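Local coordinates for protein hydrogenase maturation factor (Thermoanaerobacter tengcongensis, PDB 3VTH) that probably transfers a carbamoyl group from carbamoyl phosphate, with use of ATP, to the C-terminal cysteine of HypE during [NiFe]-hydrogenase maturation, at residues A[15-23]-A[103-111]. Residues are numbered along the deposited sequence; the frame is centred on the assembly and turned at random.
With PO4 (phosphate ion), chain E.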
loop_
_atom_site.group_PDB
_atom_site.type_symbol
_atom_site.label_atom_id
_atom_site.label_comp_id
_atom_site.label_asym_id
_atom_site.label_seq_id
_atom_site.Cartn_x
_atom_site.Cartn_y
_atom_site.Cartn_z
ATOM N N ASN A 15 -6.904 3.078 30.864
ATOM C CA ASN A 15 -7.431 2.876 29.510
ATOM C C ASN A 15 -6.292 2.987 28.523
ATOM O O ASN A 15 -5.481 3.924 28.597
ATOM C CB ASN A 15 -8.491 3.926 29.179
ATOM C CG ASN A 15 -9.719 3.782 30.025
ATOM O OD1 ASN A 15 -10.634 3.030 29.685
ATOM N ND2 ASN A 15 -9.744 4.474 31.150
ATOM N N ILE A 16 -6.217 2.020 27.617
ATOM C CA ILE A 16 -5.151 1.989 26.633
ATOM C C ILE A 16 -5.776 2.046 25.236
ATOM O O ILE A 16 -6.750 1.337 24.958
ATOM C CB ILE A 16 -4.274 0.743 26.807
ATOM C CG1 ILE A 16 -3.898 0.569 28.298
ATOM C CG2 ILE A 16 -3.036 0.796 25.849
ATOM C CD1 ILE A 16 -2.843 -0.444 28.568
ATOM N N PHE A 17 -5.219 2.905 24.383
ATOM C CA PHE A 17 -5.784 3.197 23.072
ATOM C C PHE A 17 -4.776 2.916 21.966
ATOM O O PHE A 17 -3.575 3.048 22.181
ATOM C CB PHE A 17 -6.204 4.677 22.992
ATOM C CG PHE A 17 -7.167 5.095 24.075
ATOM C CD1 PHE A 17 -6.728 5.819 25.172
ATOM C CD2 PHE A 17 -8.510 4.746 24.001
ATOM C CE1 PHE A 17 -7.622 6.215 26.187
ATOM C CE2 PHE A 17 -9.412 5.128 25.002
ATOM C CZ PHE A 17 -8.966 5.866 26.099
ATOM N N GLY A 18 -5.286 2.585 20.780
ATOM C CA GLY A 18 -4.463 2.274 19.608
ATOM C C GLY A 18 -4.797 0.882 19.106
ATOM O O GLY A 18 -5.922 0.408 19.267
ATOM N N ILE A 19 -3.832 0.225 18.466
ATOM C CA ILE A 19 -4.005 -1.183 18.139
ATOM C C ILE A 19 -3.703 -1.966 19.423
ATOM O O ILE A 19 -2.549 -2.240 19.755
ATOM C CB ILE A 19 -3.130 -1.633 16.952
ATOM C CG1 ILE A 19 -3.477 -0.801 15.697
ATOM C CG2 ILE A 19 -3.292 -3.169 16.701
ATOM C CD1 ILE A 19 -2.596 -1.089 14.458
ATOM N N VAL A 20 -4.752 -2.266 20.171
ATOM C CA VAL A 20 -4.589 -2.824 21.512
ATOM C C VAL A 20 -5.501 -4.042 21.733
ATOM O O VAL A 20 -5.620 -4.531 22.864
ATOM C CB VAL A 20 -4.813 -1.744 22.592
ATOM C CG1 VAL A 20 -3.774 -0.613 22.462
ATOM C CG2 VAL A 20 -6.243 -1.161 22.500
ATOM N N GLN A 21 -6.155 -4.505 20.666
ATOM C CA GLN A 21 -7.020 -5.698 20.736
ATOM C C GLN A 21 -6.530 -6.692 19.694
ATOM O O GLN A 21 -5.977 -6.282 18.664
ATOM C CB GLN A 21 -8.485 -5.360 20.450
ATOM C CG GLN A 21 -9.085 -4.321 21.401
ATOM C CD GLN A 21 -10.545 -4.063 21.130
ATOM O OE1 GLN A 21 -11.105 -4.536 20.134
ATOM N NE2 GLN A 21 -11.182 -3.290 22.013
ATOM N N GLY A 22 -6.709 -7.983 19.974
ATOM C CA GLY A 22 -6.180 -9.041 19.127
ATOM C C GLY A 22 -4.674 -9.174 19.158
ATOM O O GLY A 22 -4.056 -9.687 18.200
ATOM N N VAL A 23 -4.074 -8.735 20.258
ATOM C CA VAL A 23 -2.617 -8.723 20.386
ATOM C C VAL A 23 -2.205 -9.500 21.635
ATOM O O VAL A 23 -1.038 -9.522 22.011
ATOM C CB VAL A 23 -2.038 -7.262 20.390
ATOM C CG1 VAL A 23 -2.493 -6.496 19.141
ATOM C CG2 VAL A 23 -2.481 -6.469 21.650
ATOM N N GLY A 103 -17.699 3.535 21.677
ATOM C CA GLY A 103 -16.576 4.228 21.077
ATOM C C GLY A 103 -16.120 3.620 19.752
ATOM O O GLY A 103 -16.891 3.056 19.031
ATOM N N PHE A 104 -14.851 3.749 19.457
ATOM C CA PHE A 104 -14.265 3.098 18.308
ATOM C C PHE A 104 -12.838 2.758 18.604
ATOM O O PHE A 104 -12.226 3.352 19.434
ATOM C CB PHE A 104 -14.344 3.973 17.060
ATOM C CG PHE A 104 -13.442 5.141 17.101
ATOM C CD1 PHE A 104 -13.731 6.208 17.887
ATOM C CD2 PHE A 104 -12.279 5.147 16.411
ATOM C CE1 PHE A 104 -12.907 7.257 17.952
ATOM C CE2 PHE A 104 -11.458 6.195 16.474
ATOM C CZ PHE A 104 -11.765 7.256 17.248
ATOM N N VAL A 105 -12.328 1.756 17.916
ATOM C CA VAL A 105 -10.984 1.276 18.172
ATOM C C VAL A 105 -10.329 0.837 16.860
ATOM O O VAL A 105 -10.987 0.248 15.997
ATOM C CB VAL A 105 -10.983 0.116 19.224
ATOM C CG1 VAL A 105 -11.810 -1.066 18.738
ATOM C CG2 VAL A 105 -9.543 -0.331 19.568
ATOM N N PRO A 106 -9.033 1.141 16.694
ATOM C CA PRO A 106 -8.316 0.608 15.537
ATOM C C PRO A 106 -8.330 -0.939 15.516
ATOM O O PRO A 106 -8.535 -1.572 16.561
ATOM C CB PRO A 106 -6.895 1.113 15.754
ATOM C CG PRO A 106 -7.086 2.413 16.504
ATOM C CD PRO A 106 -8.237 2.145 17.436
ATOM N N VAL A 107 -8.116 -1.508 14.325
ATOM C CA VAL A 107 -8.082 -2.952 14.099
ATOM C C VAL A 107 -6.687 -3.336 13.592
ATOM O O VAL A 107 -6.117 -2.652 12.723
ATOM C CB VAL A 107 -9.194 -3.388 13.105
ATOM C CG1 VAL A 107 -8.978 -4.820 12.566
ATOM C CG2 VAL A 107 -10.589 -3.306 13.790
ATOM N N SER A 108 -6.138 -4.412 14.152
ATOM C CA SER A 108 -4.825 -4.905 13.747
ATOM C C SER A 108 -4.801 -5.361 12.283
ATOM O O SER A 108 -5.742 -6.007 11.824
ATOM C CB SER A 108 -4.376 -6.071 14.636
ATOM O OG SER A 108 -3.084 -6.543 14.217
ATOM N N PRO A 109 -3.722 -5.037 11.550
ATOM C CA PRO A 109 -3.550 -5.741 10.272
ATOM C C PRO A 109 -3.313 -7.252 10.472
ATOM O O PRO A 109 -2.981 -7.707 11.578
ATOM C CB PRO A 109 -2.302 -5.084 9.655
ATOM C CG PRO A 109 -2.224 -3.723 10.327
ATOM C CD PRO A 109 -2.724 -3.966 11.736
ATOM N N ASP A 110 -3.518 -8.005 9.401
ATOM C CA ASP A 110 -3.121 -9.412 9.305
ATOM C C ASP A 110 -1.614 -9.565 9.418
ATOM O O ASP A 110 -0.858 -8.778 8.834
ATOM C CB ASP A 110 -3.591 -9.966 7.960
ATOM C CG ASP A 110 -5.064 -9.739 7.746
ATOM O OD1 ASP A 110 -5.860 -10.446 8.402
ATOM O OD2 ASP A 110 -5.420 -8.813 6.978
ATOM N N MET A 111 -1.178 -10.595 10.137
ATOM C CA MET A 111 0.240 -10.757 10.449
ATOM C C MET A 111 0.798 -12.129 10.060
ATOM O O MET A 111 0.119 -13.139 10.237
ATOM C CB MET A 111 0.485 -10.480 11.951
ATOM C CG MET A 111 0.337 -8.996 12.340
ATOM S SD MET A 111 1.614 -7.939 11.607
ATOM C CE MET A 111 0.839 -6.314 11.687
HETATM P P PO4 E . -6.535 -9.437 23.014
HETATM O O1 PO4 E . -5.942 -10.538 22.178
HETATM O O2 PO4 E . -5.618 -8.240 23.034
HETATM O O3 PO4 E . -7.836 -9.017 22.391
HETATM O O4 PO4 E . -6.749 -9.927 24.433
HETATM O O HOH W 1 -7.462 -5.632 16.340
HETATM O O HOH W 2 -9.866 -4.136 17.377
HETATM O O HOH W 3 -6.844 -3.075 18.041
#
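Ile-19 lies along the extended linker 103-111, between Pro-106 and Pro-109, and its CG1, CG2 and CD1 each meet a different residue. The side chain crosses Pro-106 at a slant, with CG1 3.9 Å from CB; CD1 meets CD of Pro-109 nearly at a right angle; and with chi1 at -59°, CG2 stands opposite the backbone N and is thereby carried to 3.7 Å from CB of Ser-108. Beside it, the carbonyl O of Gly-18 sits against the Pro-106 ring, 3.4 Å from CD, with CG2 of Val-105 also touching it. This dry side is closely packed, and the chain turns its corner at Gly-18, where a CB would run into the preceding carbonyl oxygen.

Toward Gln-21 the two segments draw apart and water fills in, with no direct hydrogen bond between them. Water 1 donates to Gln-21 O and accepts from Ser-108 N, both at 2.8 Å, while water 3 links Gln-21 N to Pro-106 O. The extended Gln-21 chain carries its amide over Val-105, with OE1 3.8 Å from CG1, and the amide is fixed from both ends, NE2 giving to Gly-48 O and OE1 receiving Tyr-151 N. Shortened to an alanine, this residue is likely to leave Gly-48 O and Tyr-151 N without these partners and the Val-105 methyls without their polar lid.

Beyond it, Gly-22 N binds phosphate O3 at 2.9 Å and Val-23 N reaches O2; Gly-24 N, Phe-25 N and Arg-26, a predicted catalytic residue, complete the grip. The linker thus backs the loop between the first strand and first helix of the acylphosphatase domain, a ferredoxin-like alpha+beta sandwich; this loop is probably the phosphate-binding cradle of the acylphosphatase active site, here occupied by a phosphate ion.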